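Anaphase-promoting complex subunit cut9 (Schizosaccharomyces pombe, PDB 2XPI) serves as a subunit of the anaphase-promoting complex/cyclosome, the E3 ubiquitin ligase that controls progression through mitosis and the G1 phase. Local coordinates at residues V341-L346 against F406-I411; Y337-Y342 against P370-T375; S348-G353 against V379-L384; E391-F396 against A418-H423; D306-K311 against T329-I334. One frame throughout, in Å; residues are numbered along the deposited sequence.

Contact 1: V341-L346 against F406-I411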
# COMPACT_ATOMS: atom_id res chain seq x y z
N VAL A 341 -4.15 23.04 -7.01
CA VAL A 341 -4.88 24.21 -7.42
C VAL A 341 -5.66 24.80 -6.25
O VAL A 341 -6.05 25.97 -6.27
CB VAL A 341 -5.84 23.91 -8.58
CG1 VAL A 341 -7.11 23.28 -8.05
CG2 VAL A 341 -6.17 25.17 -9.30
N TYR A 342 -5.88 23.99 -5.21
CA TYR A 342 -6.80 24.40 -4.16
C TYR A 342 -6.45 25.63 -3.29
O TYR A 342 -7.30 26.47 -3.05
CB TYR A 342 -7.26 23.20 -3.31
CG TYR A 342 -8.36 22.43 -3.99
CD1 TYR A 342 -9.61 22.98 -4.12
CD2 TYR A 342 -8.14 21.17 -4.53
CE1 TYR A 342 -10.62 22.30 -4.75
CE2 TYR A 342 -9.14 20.49 -5.17
CZ TYR A 342 -10.39 21.06 -5.27
OH TYR A 342 -11.42 20.41 -5.89
N PRO A 343 -5.20 25.74 -2.81
CA PRO A 343 -4.93 26.94 -2.01
C PRO A 343 -5.30 28.27 -2.70
O PRO A 343 -5.94 29.15 -2.07
CB PRO A 343 -3.44 26.86 -1.77
CG PRO A 343 -3.17 25.36 -1.73
CD PRO A 343 -4.10 24.76 -2.75
N LEU A 344 -4.92 28.41 -3.96
CA LEU A 344 -5.23 29.60 -4.74
C LEU A 344 -6.73 29.74 -4.95
O LEU A 344 -7.31 30.84 -4.87
CB LEU A 344 -4.56 29.51 -6.12
CG LEU A 344 -3.41 30.45 -6.48
CD1 LEU A 344 -3.34 31.67 -5.53
CD2 LEU A 344 -2.09 29.69 -6.48
N HIS A 345 -7.36 28.62 -5.23
CA HIS A 345 -8.78 28.59 -5.49
C HIS A 345 -9.57 28.92 -4.21
O HIS A 345 -10.44 29.80 -4.20
CB HIS A 345 -9.14 27.20 -5.99
CG HIS A 345 -10.53 27.09 -6.50
ND1 HIS A 345 -11.46 26.26 -5.93
CD2 HIS A 345 -11.16 27.75 -7.50
CE1 HIS A 345 -12.61 26.39 -6.57
NE2 HIS A 345 -12.46 27.29 -7.53
N LEU A 346 -9.26 28.20 -3.14
CA LEU A 346 -9.86 28.44 -1.84
C LEU A 346 -9.71 29.90 -1.39
O LEU A 346 -10.69 30.56 -1.01
CB LEU A 346 -9.23 27.52 -0.80
CG LEU A 346 -9.90 26.18 -0.53
CD1 LEU A 346 -11.16 26.01 -1.32
CD2 LEU A 346 -8.94 25.05 -0.81
N PHE A 406 3.03 22.81 5.20
CA PHE A 406 1.93 23.42 4.45
C PHE A 406 1.63 24.86 4.86
O PHE A 406 0.84 25.11 5.78
CB PHE A 406 0.67 22.56 4.63
CG PHE A 406 -0.36 22.79 3.58
CD1 PHE A 406 0.01 23.05 2.26
CD2 PHE A 406 -1.71 22.74 3.89
CE1 PHE A 406 -0.94 23.26 1.28
CE2 PHE A 406 -2.65 22.94 2.92
CZ PHE A 406 -2.28 23.20 1.61
N GLY A 407 2.23 25.81 4.16
CA GLY A 407 2.14 27.22 4.49
C GLY A 407 0.76 27.82 4.61
O GLY A 407 0.46 28.43 5.63
N PRO A 408 -0.09 27.67 3.58
CA PRO A 408 -1.48 28.14 3.62
C PRO A 408 -2.23 27.79 4.90
O PRO A 408 -3.03 28.60 5.37
CB PRO A 408 -2.13 27.44 2.41
CG PRO A 408 -1.02 27.28 1.44
CD PRO A 408 0.24 27.06 2.26
N ALA A 409 -1.99 26.62 5.48
CA ALA A 409 -2.70 26.22 6.69
C ALA A 409 -2.22 27.03 7.88
O ALA A 409 -2.97 27.28 8.83
CB ALA A 409 -2.49 24.76 6.95
N TRP A 410 -0.95 27.44 7.85
CA TRP A 410 -0.38 28.25 8.92
C TRP A 410 -0.95 29.66 8.88
O TRP A 410 -1.26 30.20 9.92
CB TRP A 410 1.15 28.27 8.86
CG TRP A 410 1.77 27.01 9.40
CD1 TRP A 410 2.27 25.97 8.67
CD2 TRP A 410 1.94 26.65 10.78
NE1 TRP A 410 2.75 24.99 9.51
CE2 TRP A 410 2.56 25.38 10.81
CE3 TRP A 410 1.65 27.28 11.99
CZ2 TRP A 410 2.89 24.73 12.00
CZ3 TRP A 410 1.97 26.63 13.18
CH2 TRP A 410 2.59 25.37 13.17
N ILE A 411 -1.09 30.24 7.68
CA ILE A 411 -1.70 31.56 7.54
C ILE A 411 -3.13 31.54 8.07
O ILE A 411 -3.50 32.36 8.91
CB ILE A 411 -1.68 32.07 6.07
CG1 ILE A 411 -0.24 32.39 5.62
CG2 ILE A 411 -2.48 33.34 5.93
CD1 ILE A 411 0.57 33.22 6.63

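Contact 2: Y337-Y342 against P370-T375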
# COMPACT_ATOMS: atom_id res chain seq x y z
N TYR A 337 -8.85 16.03 -10.41
CA TYR A 337 -8.05 15.44 -9.35
C TYR A 337 -6.76 16.21 -9.14
O TYR A 337 -5.85 15.73 -8.47
CB TYR A 337 -7.71 13.97 -9.63
CG TYR A 337 -8.92 13.08 -9.69
CD1 TYR A 337 -9.25 12.27 -8.62
CD2 TYR A 337 -9.74 13.05 -10.82
CE1 TYR A 337 -10.35 11.44 -8.67
CE2 TYR A 337 -10.84 12.23 -10.88
CZ TYR A 337 -11.15 11.42 -9.79
OH TYR A 337 -12.25 10.60 -9.82
N ASN A 338 -6.66 17.39 -9.73
CA ASN A 338 -5.54 18.24 -9.40
C ASN A 338 -5.74 18.95 -8.04
O ASN A 338 -6.74 19.64 -7.83
CB ASN A 338 -5.25 19.25 -10.50
CG ASN A 338 -4.04 20.09 -10.18
OD1 ASN A 338 -3.81 20.43 -9.02
ND2 ASN A 338 -3.25 20.42 -11.19
N LEU A 339 -4.79 18.75 -7.14
CA LEU A 339 -4.95 19.21 -5.77
C LEU A 339 -4.16 20.47 -5.45
O LEU A 339 -4.50 21.22 -4.53
CB LEU A 339 -4.57 18.09 -4.80
CG LEU A 339 -5.76 17.47 -4.06
CD1 LEU A 339 -7.02 17.60 -4.91
CD2 LEU A 339 -5.49 16.02 -3.68
N ASP A 340 -3.10 20.71 -6.22
CA ASP A 340 -2.26 21.89 -6.04
C ASP A 340 -3.03 23.16 -6.33
O ASP A 340 -2.60 24.25 -5.97
CB ASP A 340 -1.08 21.84 -6.99
CG ASP A 340 -0.16 20.66 -6.74
OD1 ASP A 340 0.46 20.21 -7.73
OD2 ASP A 340 -0.04 20.20 -5.57
N VAL A 341 -4.15 23.04 -7.01
CA VAL A 341 -4.88 24.21 -7.42
C VAL A 341 -5.66 24.80 -6.25
O VAL A 341 -6.05 25.97 -6.27
CB VAL A 341 -5.84 23.91 -8.58
CG1 VAL A 341 -7.11 23.28 -8.05
CG2 VAL A 341 -6.17 25.17 -9.30
N TYR A 342 -5.88 23.99 -5.21
CA TYR A 342 -6.80 24.40 -4.16
C TYR A 342 -6.45 25.63 -3.29
O TYR A 342 -7.30 26.47 -3.05
CB TYR A 342 -7.26 23.20 -3.31
CG TYR A 342 -8.36 22.43 -3.99
CD1 TYR A 342 -9.61 22.98 -4.12
CD2 TYR A 342 -8.14 21.17 -4.53
CE1 TYR A 342 -10.62 22.30 -4.75
CE2 TYR A 342 -9.14 20.49 -5.17
CZ TYR A 342 -10.39 21.06 -5.27
OH TYR A 342 -11.42 20.41 -5.89
N PRO A 370 -9.71 12.44 2.77
CA PRO A 370 -9.67 12.78 4.19
C PRO A 370 -8.23 12.76 4.71
O PRO A 370 -7.94 13.26 5.79
CB PRO A 370 -10.47 11.64 4.85
CG PRO A 370 -11.09 10.85 3.71
CD PRO A 370 -10.22 11.08 2.53
N GLU A 371 -7.33 12.18 3.95
CA GLU A 371 -5.98 11.99 4.44
C GLU A 371 -5.03 13.07 3.94
O GLU A 371 -3.83 13.03 4.22
CB GLU A 371 -5.46 10.59 4.05
CG GLU A 371 -4.99 10.45 2.59
CD GLU A 371 -6.12 10.55 1.55
OE1 GLU A 371 -7.31 10.37 1.93
OE2 GLU A 371 -5.82 10.82 0.36
N LYS A 372 -5.57 14.04 3.19
CA LYS A 372 -4.77 15.14 2.66
C LYS A 372 -4.99 16.41 3.47
O LYS A 372 -6.13 16.75 3.78
CB LYS A 372 -5.16 15.44 1.20
CG LYS A 372 -5.04 14.27 0.23
CD LYS A 372 -3.63 13.69 0.20
CE LYS A 372 -2.64 14.68 -0.39
NZ LYS A 372 -1.21 14.27 -0.17
N ALA A 373 -3.90 17.10 3.79
CA ALA A 373 -3.92 18.39 4.49
C ALA A 373 -4.74 19.47 3.78
O ALA A 373 -5.39 20.28 4.43
CB ALA A 373 -2.51 18.90 4.73
N VAL A 374 -4.71 19.49 2.45
CA VAL A 374 -5.52 20.45 1.72
C VAL A 374 -6.98 20.30 2.09
O VAL A 374 -7.71 21.29 2.15
CB VAL A 374 -5.48 20.28 0.20
CG1 VAL A 374 -5.31 21.64 -0.47
CG2 VAL A 374 -4.40 19.30 -0.21
N THR A 375 -7.42 19.07 2.29
CA THR A 375 -8.83 18.83 2.58
C THR A 375 -9.26 19.65 3.78
O THR A 375 -10.32 20.27 3.76
CB THR A 375 -9.12 17.36 2.85
OG1 THR A 375 -9.06 16.67 1.60
CG2 THR A 375 -10.52 17.19 3.44

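Contact 3: S348-G353 against V379-L384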
# COMPACT_ATOMS: atom_id res chain seq x y z
N SER A 348 -9.05 32.57 -3.03
CA SER A 348 -9.79 33.50 -3.88
C SER A 348 -11.29 33.45 -3.64
O SER A 348 -11.97 34.47 -3.72
CB SER A 348 -9.49 33.26 -5.36
OG SER A 348 -8.14 33.57 -5.64
N LEU A 349 -11.83 32.26 -3.35
CA LEU A 349 -13.24 32.14 -2.98
C LEU A 349 -13.53 32.83 -1.63
O LEU A 349 -14.57 33.47 -1.47
CB LEU A 349 -13.72 30.68 -2.98
CG LEU A 349 -13.87 29.92 -4.32
CD1 LEU A 349 -14.09 28.41 -4.08
CD2 LEU A 349 -14.95 30.51 -5.23
N HIS A 350 -12.63 32.71 -0.67
CA HIS A 350 -12.83 33.37 0.62
C HIS A 350 -12.87 34.90 0.46
O HIS A 350 -13.69 35.58 1.09
CB HIS A 350 -11.73 32.99 1.59
CG HIS A 350 -11.71 33.80 2.84
ND1 HIS A 350 -10.89 34.89 3.01
CD2 HIS A 350 -12.42 33.68 3.99
CE1 HIS A 350 -11.09 35.41 4.21
NE2 HIS A 350 -12.01 34.70 4.82
N GLU A 351 -12.00 35.42 -0.39
CA GLU A 351 -11.94 36.84 -0.70
C GLU A 351 -13.26 37.36 -1.27
O GLU A 351 -13.65 38.49 -1.03
CB GLU A 351 -10.80 37.10 -1.68
CG GLU A 351 -11.05 38.25 -2.63
CD GLU A 351 -10.67 39.59 -2.04
OE1 GLU A 351 -11.21 40.62 -2.49
OE2 GLU A 351 -9.82 39.60 -1.12
N SER A 352 -13.95 36.53 -2.04
CA SER A 352 -15.20 36.95 -2.66
C SER A 352 -16.40 36.56 -1.80
O SER A 352 -17.52 36.96 -2.08
CB SER A 352 -15.32 36.35 -4.06
OG SER A 352 -14.14 36.62 -4.81
N GLY A 353 -16.15 35.77 -0.76
CA GLY A 353 -17.19 35.44 0.20
C GLY A 353 -18.16 34.36 -0.25
O GLY A 353 -19.32 34.39 0.13
N VAL A 379 -11.95 22.91 4.69
CA VAL A 379 -12.93 22.94 5.78
C VAL A 379 -12.73 24.20 6.63
O VAL A 379 -13.69 24.83 7.03
CB VAL A 379 -12.84 21.68 6.65
CG1 VAL A 379 -13.75 21.80 7.83
CG2 VAL A 379 -13.23 20.47 5.84
N GLY A 380 -11.48 24.58 6.88
CA GLY A 380 -11.18 25.73 7.70
C GLY A 380 -11.58 27.03 7.03
O GLY A 380 -12.20 27.89 7.65
N ILE A 381 -11.21 27.19 5.76
CA ILE A 381 -11.50 28.41 5.03
C ILE A 381 -12.99 28.64 4.99
O ILE A 381 -13.45 29.78 5.08
CB ILE A 381 -10.92 28.39 3.61
CG1 ILE A 381 -9.39 28.52 3.68
CG2 ILE A 381 -11.51 29.53 2.75
CD1 ILE A 381 -8.71 28.30 2.36
N TYR A 382 -13.75 27.55 4.89
CA TYR A 382 -15.21 27.63 4.92
C TYR A 382 -15.73 28.18 6.22
O TYR A 382 -16.54 29.09 6.23
CB TYR A 382 -15.87 26.28 4.69
CG TYR A 382 -17.32 26.36 5.07
CD1 TYR A 382 -18.19 27.18 4.36
CD2 TYR A 382 -17.81 25.65 6.15
CE1 TYR A 382 -19.52 27.27 4.71
CE2 TYR A 382 -19.15 25.74 6.51
CZ TYR A 382 -20.00 26.56 5.78
OH TYR A 382 -21.32 26.66 6.12
N TYR A 383 -15.29 27.61 7.34
CA TYR A 383 -15.69 28.12 8.64
C TYR A 383 -15.27 29.58 8.78
O TYR A 383 -15.79 30.31 9.62
CB TYR A 383 -15.18 27.25 9.78
CG TYR A 383 -15.96 25.96 9.87
CD1 TYR A 383 -17.34 25.99 10.04
CD2 TYR A 383 -15.33 24.73 9.76
CE1 TYR A 383 -18.08 24.82 10.10
CE2 TYR A 383 -16.06 23.54 9.83
CZ TYR A 383 -17.44 23.60 10.00
OH TYR A 383 -18.19 22.45 10.08
N LEU A 384 -14.37 30.01 7.90
CA LEU A 384 -13.92 31.40 7.86
C LEU A 384 -14.75 32.43 7.02
O LEU A 384 -14.78 33.58 7.44
CB LEU A 384 -12.42 31.45 7.55
CG LEU A 384 -11.55 32.47 8.31
CD1 LEU A 384 -11.55 32.14 9.78
CD2 LEU A 384 -10.12 32.53 7.77

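Contact 4: E391-F396 against A418-H423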
# COMPACT_ATOMS: atom_id res chain seq x y z
N GLU A 391 -13.99 26.62 15.10
CA GLU A 391 -13.89 25.41 14.29
C GLU A 391 -12.95 25.64 13.09
O GLU A 391 -12.32 24.71 12.59
CB GLU A 391 -15.27 24.88 13.89
CG GLU A 391 -16.32 25.95 13.62
CD GLU A 391 -16.94 26.54 14.90
OE1 GLU A 391 -17.73 25.82 15.56
OE2 GLU A 391 -16.66 27.72 15.22
N ALA A 392 -12.82 26.89 12.67
CA ALA A 392 -11.81 27.23 11.68
C ALA A 392 -10.42 26.98 12.27
O ALA A 392 -9.59 26.30 11.66
CB ALA A 392 -11.95 28.65 11.23
N ARG A 393 -10.15 27.52 13.46
CA ARG A 393 -8.87 27.27 14.12
C ARG A 393 -8.57 25.79 14.25
O ARG A 393 -7.47 25.36 13.91
CB ARG A 393 -8.79 27.91 15.49
CG ARG A 393 -7.47 27.60 16.17
CD ARG A 393 -7.00 28.72 17.05
NE ARG A 393 -7.67 28.73 18.34
CZ ARG A 393 -8.33 29.77 18.84
NH1 ARG A 393 -8.43 30.91 18.16
NH2 ARG A 393 -8.89 29.67 20.04
N ARG A 394 -9.54 25.01 14.72
CA ARG A 394 -9.37 23.56 14.80
C ARG A 394 -8.82 22.98 13.47
O ARG A 394 -7.92 22.14 13.47
CB ARG A 394 -10.66 22.82 15.19
CG ARG A 394 -10.73 21.46 14.48
CD ARG A 394 -11.62 20.43 15.11
NE ARG A 394 -11.09 19.05 15.09
CZ ARG A 394 -9.81 18.69 14.92
NH1 ARG A 394 -8.84 19.58 14.72
NH2 ARG A 394 -9.49 17.40 14.96
N TYR A 395 -9.38 23.42 12.35
CA TYR A 395 -9.09 22.75 11.08
C TYR A 395 -7.79 23.18 10.44
O TYR A 395 -7.16 22.38 9.76
CB TYR A 395 -10.27 22.82 10.11
CG TYR A 395 -11.37 21.90 10.60
CD1 TYR A 395 -11.23 20.52 10.52
CD2 TYR A 395 -12.53 22.41 11.17
CE1 TYR A 395 -12.22 19.67 10.96
CE2 TYR A 395 -13.53 21.56 11.62
CZ TYR A 395 -13.36 20.20 11.52
OH TYR A 395 -14.34 19.35 11.99
N PHE A 396 -7.38 24.43 10.66
CA PHE A 396 -6.08 24.86 10.20
C PHE A 396 -5.06 24.20 11.09
O PHE A 396 -3.94 23.89 10.66
CB PHE A 396 -5.94 26.38 10.26
CG PHE A 396 -6.89 27.11 9.35
CD1 PHE A 396 -6.93 26.83 8.00
CD2 PHE A 396 -7.72 28.10 9.86
CE1 PHE A 396 -7.79 27.49 7.16
CE2 PHE A 396 -8.58 28.78 9.03
CZ PHE A 396 -8.61 28.47 7.67
N ALA A 418 -5.52 35.91 15.27
CA ALA A 418 -5.57 37.36 15.18
C ALA A 418 -6.99 37.82 15.47
O ALA A 418 -7.19 38.69 16.31
CB ALA A 418 -5.09 37.86 13.85
N ILE A 419 -7.96 37.20 14.80
CA ILE A 419 -9.37 37.57 15.00
C ILE A 419 -9.82 37.45 16.46
O ILE A 419 -10.55 38.31 16.95
CB ILE A 419 -10.31 36.77 14.10
CG1 ILE A 419 -10.51 37.48 12.78
CG2 ILE A 419 -11.67 36.60 14.75
CD1 ILE A 419 -10.28 36.57 11.59
N GLU A 420 -9.40 36.39 17.15
CA GLU A 420 -9.74 36.20 18.57
C GLU A 420 -9.01 37.15 19.51
O GLU A 420 -9.30 37.19 20.70
CB GLU A 420 -9.44 34.76 19.01
CG GLU A 420 -10.49 33.73 18.62
CD GLU A 420 -11.87 34.35 18.40
OE1 GLU A 420 -12.01 35.13 17.43
OE2 GLU A 420 -12.82 34.06 19.18
N GLY A 421 -8.07 37.92 18.97
CA GLY A 421 -7.27 38.79 19.81
C GLY A 421 -6.11 38.07 20.47
O GLY A 421 -5.51 38.59 21.38
N GLU A 422 -5.78 36.88 20.01
CA GLU A 422 -4.66 36.14 20.58
C GLU A 422 -3.34 36.50 19.90
O GLU A 422 -2.79 35.71 19.12
CB GLU A 422 -4.89 34.65 20.44
CG GLU A 422 -4.56 33.87 21.67
CD GLU A 422 -5.80 33.47 22.39
OE1 GLU A 422 -6.79 33.14 21.69
OE2 GLU A 422 -5.80 33.49 23.64
N HIS A 423 -2.85 37.69 20.18
CA HIS A 423 -1.71 38.24 19.47
C HIS A 423 -0.47 37.37 19.47
O HIS A 423 0.11 37.16 18.42
CB HIS A 423 -1.38 39.65 19.98
CG HIS A 423 -2.57 40.54 20.06
ND1 HIS A 423 -3.42 40.73 18.99
CD2 HIS A 423 -3.06 41.28 21.08
CE1 HIS A 423 -4.39 41.55 19.35
NE2 HIS A 423 -4.19 41.91 20.61

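Contact 5: D306-K311 against T329-I334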
# COMPACT_ATOMS: atom_id res chain seq x y z
N ASP A 306 0.50 23.24 -14.54
CA ASP A 306 1.67 23.95 -14.03
C ASP A 306 1.84 25.35 -14.66
O ASP A 306 2.23 26.29 -13.98
CB ASP A 306 2.95 23.11 -14.23
CG ASP A 306 2.94 21.81 -13.39
OD1 ASP A 306 2.60 21.86 -12.19
OD2 ASP A 306 3.27 20.74 -13.94
N LEU A 307 1.53 25.48 -15.94
CA LEU A 307 1.65 26.77 -16.62
C LEU A 307 0.54 27.73 -16.19
O LEU A 307 0.77 28.92 -16.02
CB LEU A 307 1.63 26.55 -18.14
CG LEU A 307 1.99 27.68 -19.13
CD1 LEU A 307 0.75 28.26 -19.80
CD2 LEU A 307 2.80 28.77 -18.46
N LEU A 308 -0.66 27.21 -16.03
CA LEU A 308 -1.79 28.04 -15.67
C LEU A 308 -1.59 28.56 -14.24
O LEU A 308 -1.99 29.68 -13.90
CB LEU A 308 -3.10 27.28 -15.86
CG LEU A 308 -3.39 27.18 -17.36
CD1 LEU A 308 -4.72 26.52 -17.68
CD2 LEU A 308 -3.35 28.56 -17.95
N LEU A 309 -0.93 27.73 -13.44
CA LEU A 309 -0.55 28.13 -12.10
C LEU A 309 0.56 29.22 -11.93
O LEU A 309 0.46 29.94 -10.93
CB LEU A 309 -0.27 26.90 -11.24
CG LEU A 309 -1.39 26.27 -10.40
CD1 LEU A 309 -0.73 25.32 -9.42
CD2 LEU A 309 -2.19 27.29 -9.61
N CYS A 310 1.59 29.38 -12.80
CA CYS A 310 2.46 30.60 -12.68
C CYS A 310 1.49 31.76 -12.79
O CYS A 310 1.46 32.61 -11.93
CB CYS A 310 3.66 30.79 -13.71
SG CYS A 310 3.79 32.55 -14.49
N LYS A 311 0.67 31.75 -13.84
CA LYS A 311 -0.25 32.85 -14.14
C LYS A 311 -1.16 33.18 -12.97
O LYS A 311 -1.27 34.33 -12.59
CB LYS A 311 -1.15 32.51 -15.33
CG LYS A 311 -0.46 32.31 -16.64
CD LYS A 311 -1.42 31.59 -17.57
CE LYS A 311 -0.74 31.10 -18.84
NZ LYS A 311 -0.26 32.25 -19.65
N THR A 329 -10.79 27.64 -11.85
CA THR A 329 -11.99 26.85 -12.08
C THR A 329 -11.85 26.01 -13.36
O THR A 329 -12.32 24.87 -13.40
CB THR A 329 -13.21 27.79 -12.22
OG1 THR A 329 -13.44 28.48 -10.98
CG2 THR A 329 -14.44 27.00 -12.61
N LYS A 330 -11.22 26.55 -14.39
CA LYS A 330 -10.97 25.80 -15.63
C LYS A 330 -10.06 24.60 -15.39
O LYS A 330 -10.25 23.55 -16.00
CB LYS A 330 -10.37 26.69 -16.72
N ILE A 331 -9.05 24.78 -14.54
CA ILE A 331 -8.15 23.69 -14.18
C ILE A 331 -8.93 22.59 -13.47
O ILE A 331 -8.70 21.41 -13.67
CB ILE A 331 -6.98 24.17 -13.27
CG1 ILE A 331 -6.11 25.21 -13.99
CG2 ILE A 331 -6.11 23.00 -12.82
CD1 ILE A 331 -4.83 25.54 -13.24
N LEU A 332 -9.88 23.00 -12.64
CA LEU A 332 -10.68 22.06 -11.87
C LEU A 332 -11.70 21.27 -12.69
O LEU A 332 -12.17 20.23 -12.25
CB LEU A 332 -11.37 22.77 -10.72
CG LEU A 332 -10.84 22.33 -9.36
CD1 LEU A 332 -9.62 21.39 -9.52
CD2 LEU A 332 -10.49 23.55 -8.54
N GLU A 333 -12.06 21.76 -13.87
CA GLU A 333 -12.93 20.97 -14.74
C GLU A 333 -12.14 19.99 -15.63
O GLU A 333 -12.49 18.82 -15.71
CB GLU A 333 -13.85 21.85 -15.58
CG GLU A 333 -13.31 23.23 -15.82
CD GLU A 333 -14.26 24.09 -16.63
OE1 GLU A 333 -15.00 24.90 -16.01
OE2 GLU A 333 -14.26 23.95 -17.89
N ILE A 334 -11.08 20.47 -16.27
CA ILE A 334 -10.28 19.58 -17.11
C ILE A 334 -9.35 18.63 -16.34
O ILE A 334 -8.89 17.65 -16.91
CB ILE A 334 -9.50 20.34 -18.24
CG1 ILE A 334 -8.10 20.74 -17.79
CG2 ILE A 334 -10.30 21.54 -18.75
CD1 ILE A 334 -7.48 21.81 -18.67

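Contact 1: V341-L346 against F406-I411
F406, the last residue before helix 407-420, meets P343 with the far end of its ring: F406 CZ lies 4.1 Å from P343 CG, approached at a slant. With CG anti to the backbone N (chi1 -160°), the phenyl group leaves its own backbone and spans the gap to the first turn of helix 342-352. G407 follows and brings no side chain to the meeting; its carbonyl opens the helix, accepting the bond from I411 N to G407 O at 3.1 Å. P408 then presents its own ring, with P408 CG 4.0 Å from P343 CB. Here the two backbones come nearest, the CA atoms of P343 and P408 lying 6.7 Å apart. P343 is thus touched by two apolar rings, one at its CG and one at its CB, without any hydrogen bond between the segments. The chain of another protein lies against P343, L344, P408 and I411, consistent with the role of these two repeats in binding hcn1. The contact joins TPR 8 to TPR 10, and helix 373-385 of TPR 9 packs beside it, with L377 on F406 and A378 on L346.

Contact 2: Y337-Y342 against P370-T375
L339 lays its branched end over V374 and K372: L339 CG is 4.5 Å from V374 CG2, and L339 CD2 is 4.3 Å from K372 CG. Only the aliphatic part of the lysine takes part. The other methyl of the valine, V374 CG1, sits 3.8 Å from Y342 CB and also nears the carbonyl of L339, so V374 is received by both ends of one turn. That turn is type I, running from L339 to Y342 and closed by a bond from Y342 N to L339 O of 3.2 Å. Just ahead of the turn, N338 OD1 accepts weak bonds from the amides of D340 and V341. The tyrosine ring itself leads away from V374, toward I361 and L365 of helix 355-368. F406 packs on V374 from elsewhere in the chain, and L339 also touches H369. The loop leading into helix 342-352, the first helix of TPR 8, thus packs on the start of helix 373-385, the first helix of TPR 9, at one end of the side-by-side packing of successive repeats that builds a tetratricopeptide superhelix.

Contact 3: S348-G353 against V379-L384
H350 starts its contact at CB, which rests 3.7 Å from I381 CG2. CG lies opposite the backbone N about the CA-CB bond (chi1 170°), which carries the ring along helix 373-385 toward L384, one turn further on. H350 CD2 comes to 4.0 Å from L384 C. At the tip, H350 NE2 is 4.0 Å from L384 O, which lies at the ring edge and in its plane, yet too far for a hydrogen bond; the same nitrogen is 4.1 Å from L384 CD2. Beyond H350 the helix ends at S352, and G353, with positive phi, is the C-prime residue of a Schellman motif. Apolar side chains from the chain of another protein pack on both H350 and I381. The chemistry joining TPR 8 to TPR 9 here is therefore mainly van der Waals contact: CB makes the apolar contact with I381, while the ring edge lies against the L384 backbone and its CD2 methyl, NE2 being near a carbonyl but not bonded to it.

Contact 4: E391-F396 against A418-H423
R393 and E420 mark the nearest approach of the two backbones, their CA atoms still 10.0 Å apart, so long side chains must bridge between helix 389-402 and the end of helix 407-420. R393 supplies most of the reach: its chain sets out extended, with chi1 at 178°, and bends at chi2 and chi3 turn the guanidinium toward E420. R393 NH1 lies 3.5 Å from E420 CG, which sits at the edge of the guanidinium, in its plane. The arginine thus meets the hydrocarbon part of the glutamate, while the carboxylate of E420 is turned aside, 5.5 Å from R393 NH1 to E420 OE2 and with its plane 45° from that of the guanidinium. After G421, whose positive phi belongs to a Schellman motif, E422 takes the N-cap position of helix 423-435. R393 NH2 is 4.4 Å from E422 OE1, an oxygen far off the plane of the guanidinium, where its N-H groups do not aim. R393 also packs on F413 and F417, and all three charged residues touch a crystal neighbour. What links TPR 9 to TPR 10 here is therefore diffuse: an arginine facing two acids, probably feeling their charge, but forming neither a salt bridge nor a hydrogen bond.

Contact 5: D306-K311 against T329-I334
L308 and I331 sit where the two helical segments, 306-311 and 329-334, come closest, with their CA atoms 7.8 Å apart. Both side chains point across the interface and run antiparallel alongside one another, each tip beside the other's inner part. The tip of the isoleucine goes to the base of the leucine: I331 CD1 is 3.6 Å from L308 CB. In return the tip of the leucine passes the middle of the isoleucine, L308 CD1 being 4.2 Å from I331 CG1. I331 sends CG1 anti to its carbonyl carbon (chi1 -62°), which extends the ethyl branch toward helix 305-317 and brings CD1 within 4.5 Å of L309 N. No polar group bridges the segments. On the flank of the helix turned from this interface, D306 pairs with K278 and with K109 of the second subunit, in a region where TPR 1 to 7 mediate homodimerization. The leucine-isoleucine packing joins helices 305-317 and 321-334, the two helices of the helix-turn-helix hairpin that defines one tetratricopeptide repeat, TPR 7.

The five contacts follow the superhelix from TPR 7 to TPR 10. Contact 5 holds one repeat together; contacts 2 and 3 join TPR 8 to TPR 9 at two levels of helix 373-385, their centres 15 Å apart. Contact 1 shares V341 and Y342 with contact 2 and touches it where F406 CE2 lies 4.0 Å from V374 CA. Contact 5 touches contacts 1 and 2 through L332, whose CD2 is 3.4 Å from V341 CG1. Contact 3 meets contact 4 through F396 CZ, 3.4 Å from G380 C. Contacts 4 and 5, with centres 30 Å apart, do not touch. Contacts 1, 3 and 4 border the chain of another protein; a gold cyanide ion lies about 11 Å from the I331 side chain of contact 5.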